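Local coordinates for glutaredoxin related protein (Sulfolobus solfataricus, PDB 4MNN) that probably acts as a thioredoxin-fold protein disulfide oxidoreductase of the glutaredoxin family, exchanging thiols and disulfides at paired cysteines, at residues A[19-24]-A[35-40]; A[12-17]-A[77-82]; A[101-106]-A[156-161]. One frame throughout, in Å; residues are numbered along the deposited sequence.

Contact 1. Residues A[19-24]-A[35-40]; sequences ITIQQC and NYVNVE
Glu40, on the edge strand, lies alongside Gln22 of the next strand, both side chains pointing the same way. From its CB, near Ile21 O and Gln22 CG, the Glu40 chain runs out extended, because CG stands opposite the carbonyl carbon (chi1 -67°) and chi2 is straight; CD then passes beside Gln22 CG. The two carboxylate oxygens have different neighbours: OE1 accepts a hydrogen bond from Gln22 NE2 at 2.8 Å, while OE2 sits 3.6 Å from the methyl CG2 of Thr20. The amide donor comes from above the carboxylate plane, with the two flat groups turned 64° apart, and the N-H...O angle is 145°, so the bond is bent. Such long polar chains suit a face that reaches solvent.

The backbones pair in parallel, the two strands of a beta-alpha-beta unit joined through helix 27-33 in the thioredoxin-like fold. Ile21 bonds through both backbone groups, its N to Asn38 O at 3.0 Å and its O to Glu40 N at 2.8 Å; Gln23 N adds a bond to Glu40 O.

Ile21 and Val39 turn to the opposite face. Branched Val37, in the loop just before strand 38-41, puts CG1 by Ile19 CG2 and CG2 4.0 Å from Ile21 CD1, and Ile19 and Ile21 also meet helix 71-83. Ahead of the paired residues a water bridges the backbones, donating to Ile19 O at 2.7 Å and accepting from Asn38 N at 3.1 Å.

Contact 2. Residues A[12-17]-A[77-82]; sequences NAIKKG and SLVRIS
Ile14 and Gly17, the first in a short 3-10 turn and the second just after it, lie against Val79 and Ser82 of a regular alpha helix, with CA atoms nearest at Gly17 and Ser82, 5.6 Å apart. The two segments belong to the thioredoxin-like fold, where the turn links helix 4-11 to strand 19-24 and helix 71-83 packs on that same strand. No direct hydrogen bond crosses between them. The turn closes on itself instead, Gly17 N bonding to Ile14 O at 2.9 Å, and the helix keeps its own bonds, such as Ser82 N to Leu78 O.

Ile14 makes the largest single contribution. With CG1 held between the backbone N and the carbonyl carbon (chi1 71°), its two branches spread over the helix surface: CG2 meets both methyls of Val79, each at 4.0 Å, and CD1 lies 4.1 Å from Leu78 O and beside Leu78 CB. The Ile14 and Val79 side chains cross at about a right angle, methyl against methyl. Small residues suit the other end, where Gly17, with no side chain, comes close to Ser82. Ser82 has two conformers, so what its OG touches is tentative: in one of them OG lies near Gly17 CA and shares a water with the turn. That water donates to Ile14 O at 2.9 Å.

Contact 3. Residues A[101-106]-A[156-161]; sequences GSVKLF and IIFNDK
The ring of Phe158 lies beside Val103 across the strands, its CD2 approaching the methyl CG2 obliquely at 4.1 Å. Over one face of this ring, toward its rim, sits CG2 of Ile156 from the same strand, 3.4 Å above the plane, and that methyl also touches Val103 CG1 at 3.8 Å. The second ring, Phe106, meets Ile157 CG1 obliquely through CE2 at 3.7 Å, and stands nearly parallel to the ring of Tyr136 in the adjoining strand.

The backbones pair antiparallel. Lys104 and Ile157 exchange both bonds, N to O at 2.9 Å and O to N at 2.7 Å, each donor lying in the carbonyl plane of its acceptor, whereas Asn159 N reaches Ser102 O tilted 34° from that plane. Lys104 runs out extended, with CG opposite the carbonyl carbon (chi1 -63°), to put NZ 3.0 Å from Asp160 OD1 in a salt bridge met nearly along the C-O axis. Tyr148 OH bonds to both charged atoms, closing a polar triangle. Water 4 ties Ser102 OG and Ile157 O to Asp160 N. Asn159 and Asp160 take the positive phi of a type I' turn, which asparagine and aspartate tolerate well. Gly101 differs: at its backbone angles a CB would jam against the preceding carbonyl O, so glycine suits the place.

Leu105 and Ile156 pack on helix 114-127, which starts at Cys114 of the Cys111–Cys114 disulfide. A strand between a parallel neighbour and an antiparallel edge strand, beside a helix beginning at a CxxC, is typical of the thioredoxin fold.

Overall arrangement
Contacts 1 and 2 share one neighbourhood, their centres 12 Å apart, and meet where Ile19 packs on Ile81 and Ser82 and where Tyr36 lies against Asn12. Contact 3 stands on the other side of the chain's centre, about 26 Å away from contact 1 between centres, in the second thioredoxin range. Contacts 1 and 3 join edge strands to the same mixed sheet at its two ends, one parallel and one antiparallel, and both are partly buried; contact 1 puts Gln22 and Glu40 on its more exposed face, while contact 3 pairs a buried Lys104 with Asp160. Contact 2 is buried and joins a turn to a helix, so it relies on apolar branches and water rather than direct strand bonds.

Contact 1. Residues A[19-24]-A[35-40]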
ATOM      1  N   ILE A  19      13.910   1.843  -4.760  1.00 29.33           N
ATOM      2  CA  ILE A  19      12.514   2.040  -4.404  1.00 27.90           C
ATOM      3  C   ILE A  19      12.314   3.555  -4.535  1.00 25.17           C
ATOM      4  O   ILE A  19      13.214   4.348  -4.201  1.00 21.85           O
ATOM      5  CB  ILE A  19      12.242   1.611  -2.936  1.00 29.98           C
ATOM      6  CG1 ILE A  19      11.722   0.181  -2.883  1.00 32.85           C
ATOM      7  CG2 ILE A  19      11.209   2.547  -2.294  1.00 34.36           C
ATOM      8  CD1 ILE A  19      10.246   0.022  -3.275  1.00 30.60           C
ATOM      9  N   THR A  20      11.164   3.961  -5.074  1.00 22.77           N
ATOM     10  CA  THR A  20      10.859   5.377  -5.203  1.00 21.26           C
ATOM     11  C   THR A  20       9.436   5.577  -4.672  1.00 20.24           C
ATOM     12  O   THR A  20       8.547   4.826  -5.048  1.00 18.89           O
ATOM     13  CB  THR A  20      10.875   5.862  -6.659  1.00 24.34           C
ATOM     14  OG1 THR A  20      12.203   5.753  -7.194  1.00 26.33           O
ATOM     15  CG2 THR A  20      10.466   7.345  -6.721  1.00 23.39           C
ATOM     16  N   ILE A  21       9.247   6.570  -3.803  1.00 17.69           N
ATOM     17  CA  ILE A  21       7.933   6.870  -3.246  1.00 17.97           C
ATOM     18  C   ILE A  21       7.466   8.205  -3.804  1.00 17.39           C
ATOM     19  O   ILE A  21       8.246   9.159  -3.804  1.00 17.36           O
ATOM     20  CB  ILE A  21       8.016   7.009  -1.703  1.00 18.14           C
ATOM     21  CG1 ILE A  21       8.139   5.631  -1.066  1.00 21.61           C
ATOM     22  CG2 ILE A  21       6.826   7.787  -1.150  1.00 22.64           C
ATOM     23  CD1 ILE A  21       8.487   5.696   0.399  1.00 22.58           C
ATOM     24  N   GLN A  22       6.236   8.271  -4.317  1.00 15.75           N
ATOM     25  CA  GLN A  22       5.711   9.553  -4.766  1.00 17.94           C
ATOM     26  C   GLN A  22       4.611   9.848  -3.765  1.00 17.52           C
ATOM     27  O   GLN A  22       3.748   9.011  -3.519  1.00 19.18           O
ATOM     28  CB  GLN A  22       5.094   9.478  -6.155  1.00 17.30           C
ATOM     29  CG  GLN A  22       6.049   9.011  -7.226  1.00 23.45           C
ATOM     30  CD  GLN A  22       5.411   9.111  -8.598  1.00 24.79           C
ATOM     31  OE1 GLN A  22       4.239   8.793  -8.759  1.00 25.18           O
ATOM     32  NE2 GLN A  22       6.174   9.552  -9.581  1.00 26.35           N
ATOM     33  N   GLN A  23       4.599  11.041  -3.198  1.00 17.21           N
ATOM     34  CA  GLN A  23       3.562  11.291  -2.208  1.00 16.38           C
ATOM     35  C   GLN A  23       3.098  12.717  -2.213  1.00 16.84           C
ATOM     36  O   GLN A  23       3.775  13.558  -2.770  1.00 16.96           O
ATOM     37  CB  GLN A  23       4.133  11.027  -0.812  1.00 15.55           C
ATOM     38  CG  GLN A  23       5.224  12.038  -0.374  1.00 16.82           C
ATOM     39  CD  GLN A  23       4.654  13.290   0.327  1.00 17.49           C
ATOM     40  OE1 GLN A  23       3.639  13.221   1.041  1.00 15.55           O
ATOM     41  NE2 GLN A  23       5.318  14.423   0.144  1.00 16.81           N
ATOM     42  N   CYS A  24       1.942  12.967  -1.602  1.00 15.14           N
ATOM     43  CA  CYS A  24       1.529  14.342  -1.386  1.00 16.78           C
ATOM     44  C   CYS A  24       0.689  14.415  -0.130  1.00 16.85           C
ATOM     45  O   CYS A  24       0.007  13.454   0.263  1.00 15.39           O
ATOM     46  CB  CYS A  24       0.785  14.947  -2.566  1.00 18.97           C
ATOM     47  SG  CYS A  24      -0.510  13.868  -3.172  1.00 22.85           S
ATOM     48  N   ASN A  35      15.793  10.410   3.655  1.00 29.20           N
ATOM     49  CA  ASN A  35      17.148  10.155   4.115  1.00 31.54           C
ATOM     50  C   ASN A  35      17.576   8.796   3.617  1.00 30.35           C
ATOM     51  O   ASN A  35      18.766   8.522   3.521  1.00 32.98           O
ATOM     52  CB  ASN A  35      17.250  10.192   5.659  1.00 34.41           C
ATOM     53  CG  ASN A  35      16.735  11.490   6.261  1.00 36.27           C
ATOM     54  OD1 ASN A  35      16.978  12.584   5.743  1.00 40.61           O
ATOM     55  ND2 ASN A  35      16.026  11.376   7.372  1.00 38.89           N
ATOM     56  N   TYR A  36      16.610   7.947   3.246  1.00 27.15           N
ATOM     57  CA  TYR A  36      16.909   6.586   2.803  1.00 24.80           C
ATOM     58  C   TYR A  36      16.495   6.149   1.418  1.00 23.33           C
ATOM     59  O   TYR A  36      17.122   5.255   0.856  1.00 24.76           O
ATOM     60  CB  TYR A  36      16.323   5.550   3.795  1.00 26.49           C
ATOM     61  CG  TYR A  36      16.598   5.905   5.227  1.00 28.44           C
ATOM     62  CD1 TYR A  36      15.646   6.546   5.998  1.00 27.44           C
ATOM     63  CD2 TYR A  36      17.871   5.734   5.763  1.00 30.63           C
ATOM     64  CE1 TYR A  36      15.949   7.025   7.258  1.00 28.68           C
ATOM     65  CE2 TYR A  36      18.189   6.205   7.020  1.00 30.84           C
ATOM     66  CZ  TYR A  36      17.236   6.853   7.763  1.00 29.60           C
ATOM     67  OH  TYR A  36      17.568   7.366   9.001  1.00 31.13           O
ATOM     68  N   VAL A  37      15.416   6.713   0.877  1.00 19.61           N
ATOM     69  CA  VAL A  37      14.939   6.325  -0.456  1.00 16.59           C
ATOM     70  C   VAL A  37      14.568   7.576  -1.240  1.00 16.87           C
ATOM     71  O   VAL A  37      14.477   8.659  -0.666  1.00 14.90           O
ATOM     72  CB  VAL A  37      13.695   5.409  -0.410  1.00 17.31           C
ATOM     73  CG1 VAL A  37      14.029   4.089   0.304  1.00 19.50           C
ATOM     74  CG2 VAL A  37      12.505   6.153   0.324  1.00 16.94           C
ATOM     75  N   ASN A  38      14.350   7.436  -2.543  1.00 16.51           N
ATOM     76  CA  ASN A  38      13.984   8.617  -3.327  1.00 17.42           C
ATOM     77  C   ASN A  38      12.551   8.936  -3.001  1.00 17.35           C
ATOM     78  O   ASN A  38      11.708   8.033  -2.998  1.00 17.67           O
ATOM     79  CB  ASN A  38      14.090   8.312  -4.826  1.00 21.56           C
ATOM     80  CG  ASN A  38      15.511   7.893  -5.235  1.00 26.25           C
ATOM     81  OD1 ASN A  38      16.480   8.524  -4.845  1.00 29.08           O
ATOM     82  ND2 ASN A  38      15.621   6.845  -6.032  1.00 27.67           N
ATOM     83  N   VAL A  39      12.276  10.210  -2.734  1.00 16.84           N
ATOM     84  CA  VAL A  39      10.912  10.652  -2.456  1.00 15.76           C
ATOM     85  C   VAL A  39      10.559  11.807  -3.414  1.00 17.07           C
ATOM     86  O   VAL A  39      11.280  12.792  -3.475  1.00 17.91           O
ATOM     87  CB  VAL A  39      10.768  11.165  -0.997  1.00 16.38           C
ATOM     88  CG1 VAL A  39       9.342  11.650  -0.751  1.00 12.92           C
ATOM     89  CG2 VAL A  39      11.111  10.041   0.004  1.00 14.17           C
ATOM     90  N   GLU A  40       9.479  11.660  -4.171  1.00 16.77           N
ATOM     91  CA  GLU A  40       8.995  12.705  -5.069  1.00 17.26           C
ATOM     92  C   GLU A  40       7.718  13.235  -4.458  1.00 17.90           C
ATOM     93  O   GLU A  40       6.872  12.454  -4.033  1.00 17.80           O
ATOM     94  CB  GLU A  40       8.658  12.123  -6.441  1.00 19.52           C
ATOM     95  CG  GLU A  40       9.849  11.613  -7.202  1.00 25.65           C
ATOM     96  CD  GLU A  40       9.428  10.932  -8.491  1.00 28.88           C
ATOM     97  OE1 GLU A  40       8.331  11.253  -9.019  1.00 31.66           O
ATOM     98  OE2 GLU A  40      10.203  10.098  -8.974  1.00 32.10           O
TER
HETATM   99  O   HOH W   1      15.750   4.884  -3.561  1.00 20.19           O

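Contact 2. Residues A[12-17]-A[77-82]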
ATOM      1  N   ASN A  12      17.281   1.991   6.205  1.00 27.99           N
ATOM      2  CA  ASN A  12      18.688   2.304   6.029  1.00 31.57           C
ATOM      3  C   ASN A  12      19.442   1.286   5.174  1.00 32.16           C
ATOM      4  O   ASN A  12      20.297   1.678   4.407  1.00 34.16           O
ATOM      5  CB  ASN A  12      19.391   2.483   7.385  1.00 32.08           C
ATOM      6  CG  ASN A  12      20.787   3.074   7.234  1.00 35.26           C
ATOM      7  OD1 ASN A  12      21.009   3.972   6.407  1.00 34.01           O
ATOM      8  ND2 ASN A  12      21.731   2.588   8.035  1.00 35.28           N
ATOM      9  N   ALA A  13      19.125   0.005   5.281  1.00 33.86           N
ATOM     10  CA  ALA A  13      19.840  -1.002   4.489  1.00 36.35           C
ATOM     11  C   ALA A  13      19.451  -0.934   3.008  1.00 38.12           C
ATOM     12  O   ALA A  13      20.321  -0.865   2.113  1.00 38.48           O
ATOM     13  CB  ALA A  13      19.555  -2.396   5.031  1.00 36.34           C
ATOM     14  N   ILE A  14      18.141  -0.928   2.757  1.00 37.34           N
ATOM     15  CA  ILE A  14      17.648  -0.909   1.391  1.00 37.30           C
ATOM     16  C   ILE A  14      18.023   0.348   0.641  1.00 37.51           C
ATOM     17  O   ILE A  14      17.543   0.574  -0.468  1.00 39.07           O
ATOM     18  CB  ILE A  14      16.115  -1.100   1.333  1.00 36.27           C
ATOM     19  CG1 ILE A  14      15.411   0.140   1.863  1.00 34.50           C
ATOM     20  CG2 ILE A  14      15.713  -2.348   2.130  1.00 37.12           C
ATOM     21  CD1 ILE A  14      13.947   0.163   1.568  1.00 32.97           C
ATOM     22  N   LYS A  15      18.891   1.162   1.235  1.00 37.79           N
ATOM     23  CA  LYS A  15      19.329   2.401   0.611  1.00 35.99           C
ATOM     24  C   LYS A  15      19.967   2.134  -0.747  1.00 36.79           C
ATOM     25  O   LYS A  15      19.958   2.999  -1.636  1.00 34.96           O
ATOM     26  CB  LYS A  15      20.339   3.144   1.524  1.00 39.41           C
ATOM     27  CG  LYS A  15      21.766   2.548   1.575  1.00 43.72           C
ATOM     28  CD  LYS A  15      21.985   1.548   2.723  1.00 46.72           C
ATOM     29  CE  LYS A  15      23.451   1.158   2.937  1.00 48.55           C
ATOM     30  NZ  LYS A  15      23.583   0.326   4.196  1.00 51.73           N
ATOM     31  N   LYS A  16      20.519   0.930  -0.914  1.00 35.97           N
ATOM     32  CA  LYS A  16      21.194   0.560  -2.164  1.00 36.93           C
ATOM     33  C   LYS A  16      20.247   0.249  -3.307  1.00 35.85           C
ATOM     34  O   LYS A  16      20.662   0.216  -4.464  1.00 36.42           O
ATOM     35  CB  LYS A  16      22.112  -0.640  -1.921  1.00 37.29           C
ATOM     36  CG  LYS A  16      22.546  -1.366  -3.178  1.00 41.73           C
ATOM     37  CD  LYS A  16      23.448  -2.539  -2.841  1.00 43.97           C
ATOM     38  CE  LYS A  16      23.743  -3.394  -4.061  1.00 45.20           C
ATOM     39  NZ  LYS A  16      24.753  -4.432  -3.729  1.00 48.61           N
ATOM     40  N   GLY A  17      18.977   0.025  -2.986  1.00 35.81           N
ATOM     41  CA  GLY A  17      17.992  -0.296  -4.017  1.00 35.96           C
ATOM     42  C   GLY A  17      17.510   0.920  -4.811  1.00 36.26           C
ATOM     43  O   GLY A  17      18.175   1.954  -4.814  1.00 33.56           O
ATOM     44  N   SER A  77       6.665  -3.613   3.168  1.00 14.21           N
ATOM     45  CA  SER A  77       6.516  -3.763   1.740  1.00 14.50           C
ATOM     46  C   SER A  77       7.660  -3.094   1.030  1.00 14.23           C
ATOM     47  O   SER A  77       8.106  -3.560  -0.012  1.00 16.22           O
ATOM     48  CB  SER A  77       5.189  -3.178   1.214  1.00 13.70           C
ATOM     49  OG  SER A  77       5.146  -1.752   1.284  1.00 16.83           O
ATOM     50  N   LEU A  78       8.129  -1.963   1.553  1.00 13.86           N
ATOM     51  CA  LEU A  78       9.245  -1.285   0.889  1.00 14.46           C
ATOM     52  C   LEU A  78      10.479  -2.200   0.835  1.00 15.98           C
ATOM     53  O   LEU A  78      11.170  -2.301  -0.188  1.00 13.72           O
ATOM     54  CB  LEU A  78       9.595  -0.016   1.671  1.00 14.93           C
ATOM     55  CG  LEU A  78       9.007   1.342   1.198  1.00 20.95           C
ATOM     56  CD1 LEU A  78       7.761   1.201   0.424  1.00 15.17           C
ATOM     57  CD2 LEU A  78       8.863   2.283   2.387  1.00 18.99           C
ATOM     58  N   VAL A  79      10.772  -2.829   1.965  1.00 15.72           N
ATOM     59  CA  VAL A  79      11.936  -3.713   2.032  1.00 16.56           C
ATOM     60  C   VAL A  79      11.759  -4.919   1.109  1.00 17.54           C
ATOM     61  O   VAL A  79      12.685  -5.300   0.402  1.00 17.88           O
ATOM     62  CB  VAL A  79      12.147  -4.178   3.488  1.00 18.53           C
ATOM     63  CG1 VAL A  79      13.303  -5.216   3.569  1.00 21.05           C
ATOM     64  CG2 VAL A  79      12.413  -2.955   4.372  1.00 18.52           C
ATOM     65  N   ARG A  80      10.572  -5.530   1.118  1.00 17.96           N
ATOM     66  CA  ARG A  80      10.337  -6.709   0.275  1.00 17.75           C
ATOM     67  C   ARG A  80      10.456  -6.369  -1.204  1.00 18.43           C
ATOM     68  O   ARG A  80      11.090  -7.097  -1.970  1.00 18.43           O
ATOM     69  CB  ARG A  80       8.955  -7.319   0.554  1.00 18.05           C
ATOM     70  CG  ARG A  80       8.763  -7.930   1.935  1.00 21.19           C
ATOM     71  CD  ARG A  80       7.736  -9.100   1.875  1.00 23.64           C
ATOM     72  NE  ARG A  80       7.702  -9.790   3.158  1.00 26.53           N
ATOM     73  CZ  ARG A  80       6.839  -9.523   4.136  1.00 27.78           C
ATOM     74  NH1 ARG A  80       5.906  -8.578   3.974  1.00 26.04           N
ATOM     75  NH2 ARG A  80       6.950 -10.161   5.301  1.00 28.58           N
ATOM     76  N   ILE A  81       9.860  -5.247  -1.599  1.00 17.70           N
ATOM     77  CA  ILE A  81       9.919  -4.828  -2.986  1.00 18.68           C
ATOM     78  C   ILE A  81      11.378  -4.481  -3.384  1.00 20.01           C
ATOM     79  O   ILE A  81      11.844  -4.882  -4.458  1.00 19.96           O
ATOM     80  CB  ILE A  81       8.981  -3.612  -3.216  1.00 17.72           C
ATOM     81  CG1 ILE A  81       7.527  -4.073  -3.146  1.00 15.27           C
ATOM     82  CG2 ILE A  81       9.222  -2.969  -4.589  1.00 19.14           C
ATOM     83  CD1 ILE A  81       6.546  -2.913  -2.916  1.00 16.18           C
ATOM     84  N   SER A  82      12.092  -3.776  -2.515  0.50 20.02           N
ATOM     85  CA  SER A  82      13.458  -3.382  -2.838  0.50 20.34           C
ATOM     86  C   SER A  82      14.417  -4.573  -2.962  0.50 21.03           C
ATOM     87  O   SER A  82      15.377  -4.519  -3.734  0.50 20.87           O
ATOM     88  CB  SER A  82      13.983  -2.402  -1.791  0.50 20.27           C
ATOM     89  OG  SER A  82      15.241  -1.887  -2.188  0.50 19.60           O
TER
HETATM   90  O   HOH W   2      15.400   1.173  -2.358  1.00 30.36           O
HETATM   91  O   HOH W   3      18.263  -2.492  -1.907  1.00 39.28           O

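Contact 3. Residues A[101-106]-A[156-161]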
ATOM      1  N   GLY A 101      -6.695  -7.450 -13.023  1.00 20.05           N
ATOM      2  CA  GLY A 101      -7.503  -6.272 -12.806  1.00 19.86           C
ATOM      3  C   GLY A 101      -7.396  -5.508 -11.509  1.00 16.85           C
ATOM      4  O   GLY A 101      -6.484  -5.665 -10.708  1.00 16.33           O
ATOM      5  N   SER A 102      -8.392  -4.677 -11.298  1.00 15.94           N
ATOM      6  CA  SER A 102      -8.418  -3.825 -10.122  1.00 16.12           C
ATOM      7  C   SER A 102      -8.665  -4.603  -8.841  1.00 13.14           C
ATOM      8  O   SER A 102      -9.510  -5.496  -8.794  1.00 11.74           O
ATOM      9  CB  SER A 102      -9.521  -2.783 -10.290  1.00 16.44           C
ATOM     10  OG  SER A 102      -9.716  -2.034  -9.098  1.00 17.20           O
ATOM     11  N   VAL A 103      -7.900  -4.254  -7.818  1.00 12.81           N
ATOM     12  CA  VAL A 103      -8.068  -4.827  -6.491  1.00 11.59           C
ATOM     13  C   VAL A 103      -8.006  -3.608  -5.570  1.00 12.28           C
ATOM     14  O   VAL A 103      -6.984  -2.914  -5.524  1.00 14.89           O
ATOM     15  CB  VAL A 103      -6.919  -5.815  -6.104  1.00 12.93           C
ATOM     16  CG1 VAL A 103      -7.148  -6.356  -4.655  1.00 13.15           C
ATOM     17  CG2 VAL A 103      -6.880  -6.972  -7.096  1.00 15.16           C
ATOM     18  N   LYS A 104      -9.104  -3.308  -4.875  1.00 12.74           N
ATOM     19  CA  LYS A 104      -9.131  -2.193  -3.939  1.00 14.13           C
ATOM     20  C   LYS A 104      -9.383  -2.697  -2.545  1.00 13.67           C
ATOM     21  O   LYS A 104     -10.348  -3.427  -2.299  1.00 15.01           O
ATOM     22  CB  LYS A 104     -10.228  -1.191  -4.286  1.00 14.57           C
ATOM     23  CG  LYS A 104      -9.978  -0.559  -5.646  1.00 17.24           C
ATOM     24  CD  LYS A 104     -11.106   0.365  -6.079  1.00 19.17           C
ATOM     25  CE  LYS A 104     -10.686   0.994  -7.430  1.00 21.34           C
ATOM     26  NZ  LYS A 104     -11.551   2.106  -7.807  1.00 24.91           N
ATOM     27  N   LEU A 105      -8.524  -2.276  -1.634  1.00 12.98           N
ATOM     28  CA  LEU A 105      -8.649  -2.664  -0.235  1.00 11.13           C
ATOM     29  C   LEU A 105      -9.010  -1.427   0.577  1.00 12.59           C
ATOM     30  O   LEU A 105      -8.321  -0.422   0.485  1.00 12.02           O
ATOM     31  CB  LEU A 105      -7.311  -3.218   0.289  1.00 13.12           C
ATOM     32  CG  LEU A 105      -7.302  -3.424   1.817  1.00 12.97           C
ATOM     33  CD1 LEU A 105      -8.300  -4.516   2.188  1.00 13.85           C
ATOM     34  CD2 LEU A 105      -5.885  -3.825   2.326  1.00 13.94           C
ATOM     35  N   PHE A 106     -10.104  -1.490   1.327  1.00 12.14           N
ATOM     36  CA  PHE A 106     -10.492  -0.409   2.212  1.00 12.88           C
ATOM     37  C   PHE A 106     -10.082  -0.773   3.624  1.00 13.76           C
ATOM     38  O   PHE A 106     -10.335  -1.885   4.080  1.00 15.13           O
ATOM     39  CB  PHE A 106     -12.004  -0.179   2.139  1.00 12.38           C
ATOM     40  CG  PHE A 106     -12.434   0.387   0.793  1.00 14.68           C
ATOM     41  CD1 PHE A 106     -12.559   1.757   0.617  1.00 16.88           C
ATOM     42  CD2 PHE A 106     -12.567  -0.446  -0.312  1.00 12.41           C
ATOM     43  CE1 PHE A 106     -12.804   2.293  -0.637  1.00 16.25           C
ATOM     44  CE2 PHE A 106     -12.812   0.075  -1.585  1.00 17.20           C
ATOM     45  CZ  PHE A 106     -12.929   1.453  -1.737  1.00 14.22           C
ATOM     46  N   ILE A 156     -12.304  -5.989   0.557  1.00 13.83           N
ATOM     47  CA  ILE A 156     -11.619  -5.949  -0.735  1.00 13.95           C
ATOM     48  C   ILE A 156     -12.682  -5.932  -1.820  1.00 14.99           C
ATOM     49  O   ILE A 156     -13.679  -6.673  -1.746  1.00 16.83           O
ATOM     50  CB  ILE A 156     -10.740  -7.211  -0.978  1.00 13.59           C
ATOM     51  CG1 ILE A 156      -9.744  -7.412   0.181  1.00 12.98           C
ATOM     52  CG2 ILE A 156      -9.992  -7.058  -2.282  1.00 13.82           C
ATOM     53  CD1 ILE A 156      -9.012  -8.819   0.142  1.00 14.47           C
ATOM     54  N   ILE A 157     -12.471  -5.062  -2.795  1.00 15.29           N
ATOM     55  CA  ILE A 157     -13.366  -4.928  -3.948  1.00 14.88           C
ATOM     56  C   ILE A 157     -12.555  -5.341  -5.174  1.00 14.61           C
ATOM     57  O   ILE A 157     -11.472  -4.818  -5.416  1.00 14.69           O
ATOM     58  CB  ILE A 157     -13.836  -3.449  -4.135  1.00 15.53           C
ATOM     59  CG1 ILE A 157     -14.553  -2.965  -2.874  1.00 12.66           C
ATOM     60  CG2 ILE A 157     -14.750  -3.339  -5.403  1.00 13.07           C
ATOM     61  CD1 ILE A 157     -15.824  -3.729  -2.523  1.00 11.74           C
ATOM     62  N   PHE A 158     -13.056  -6.316  -5.921  1.00 15.25           N
ATOM     63  CA  PHE A 158     -12.384  -6.755  -7.138  1.00 16.61           C
ATOM     64  C   PHE A 158     -13.149  -6.259  -8.396  1.00 17.58           C
ATOM     65  O   PHE A 158     -14.377  -6.315  -8.428  1.00 18.19           O
ATOM     66  CB  PHE A 158     -12.328  -8.289  -7.190  1.00 16.03           C
ATOM     67  CG  PHE A 158     -11.602  -8.913  -6.022  1.00 18.21           C
ATOM     68  CD1 PHE A 158     -12.288  -9.275  -4.869  1.00 17.45           C
ATOM     69  CD2 PHE A 158     -10.244  -9.151  -6.094  1.00 16.66           C
ATOM     70  CE1 PHE A 158     -11.627  -9.878  -3.794  1.00 17.46           C
ATOM     71  CE2 PHE A 158      -9.558  -9.749  -5.038  1.00 17.67           C
ATOM     72  CZ  PHE A 158     -10.251 -10.120  -3.876  1.00 16.57           C
ATOM     73  N   ASN A 159     -12.405  -5.788  -9.390  1.00 18.86           N
ATOM     74  CA  ASN A 159     -12.945  -5.302 -10.660  1.00 20.55           C
ATOM     75  C   ASN A 159     -14.041  -4.268 -10.471  1.00 22.01           C
ATOM     76  O   ASN A 159     -14.967  -4.190 -11.291  1.00 20.65           O
ATOM     77  CB  ASN A 159     -13.449  -6.493 -11.497  1.00 21.69           C
ATOM     78  CG  ASN A 159     -12.337  -7.482 -11.802  1.00 24.09           C
ATOM     79  OD1 ASN A 159     -11.339  -7.123 -12.424  1.00 25.44           O
ATOM     80  ND2 ASN A 159     -12.486  -8.727 -11.337  1.00 28.38           N
ATOM     81  N   ASP A 160     -13.910  -3.459  -9.418  1.00 21.50           N
ATOM     82  CA  ASP A 160     -14.902  -2.417  -9.070  1.00 23.96           C
ATOM     83  C   ASP A 160     -16.317  -2.957  -8.893  1.00 25.80           C
ATOM     84  O   ASP A 160     -17.298  -2.212  -8.997  1.00 25.50           O
ATOM     85  CB  ASP A 160     -14.930  -1.314 -10.140  1.00 26.26           C
ATOM     86  CG  ASP A 160     -13.642  -0.539 -10.204  1.00 27.74           C
ATOM     87  OD1 ASP A 160     -13.444   0.365  -9.380  1.00 29.70           O
ATOM     88  OD2 ASP A 160     -12.796  -0.844 -11.071  1.00 30.11           O
ATOM     89  N   LYS A 161     -16.430  -4.237  -8.570  1.00 24.73           N
ATOM     90  CA  LYS A 161     -17.744  -4.874  -8.438  1.00 26.35           C
ATOM     91  C   LYS A 161     -18.216  -4.936  -6.984  1.00 24.78           C
ATOM     92  O   LYS A 161     -17.511  -5.459  -6.126  1.00 24.19           O
ATOM     93  CB  LYS A 161     -17.654  -6.290  -8.991  1.00 28.94           C
ATOM     94  CG  LYS A 161     -18.882  -6.822  -9.704  1.00 34.84           C
ATOM     95  CD  LYS A 161     -20.078  -6.931  -8.811  1.00 36.57           C
ATOM     96  CE  LYS A 161     -21.182  -7.755  -9.480  1.00 38.88           C
ATOM     97  NZ  LYS A 161     -22.319  -7.976  -8.535  1.00 41.91           N
TER
HETATM   98  O   HOH W   4     -11.804  -3.034  -7.567  1.00 15.54           O
HETATM   99  O   HOH W   5     -10.785  -4.803 -13.094  1.00 27.61           O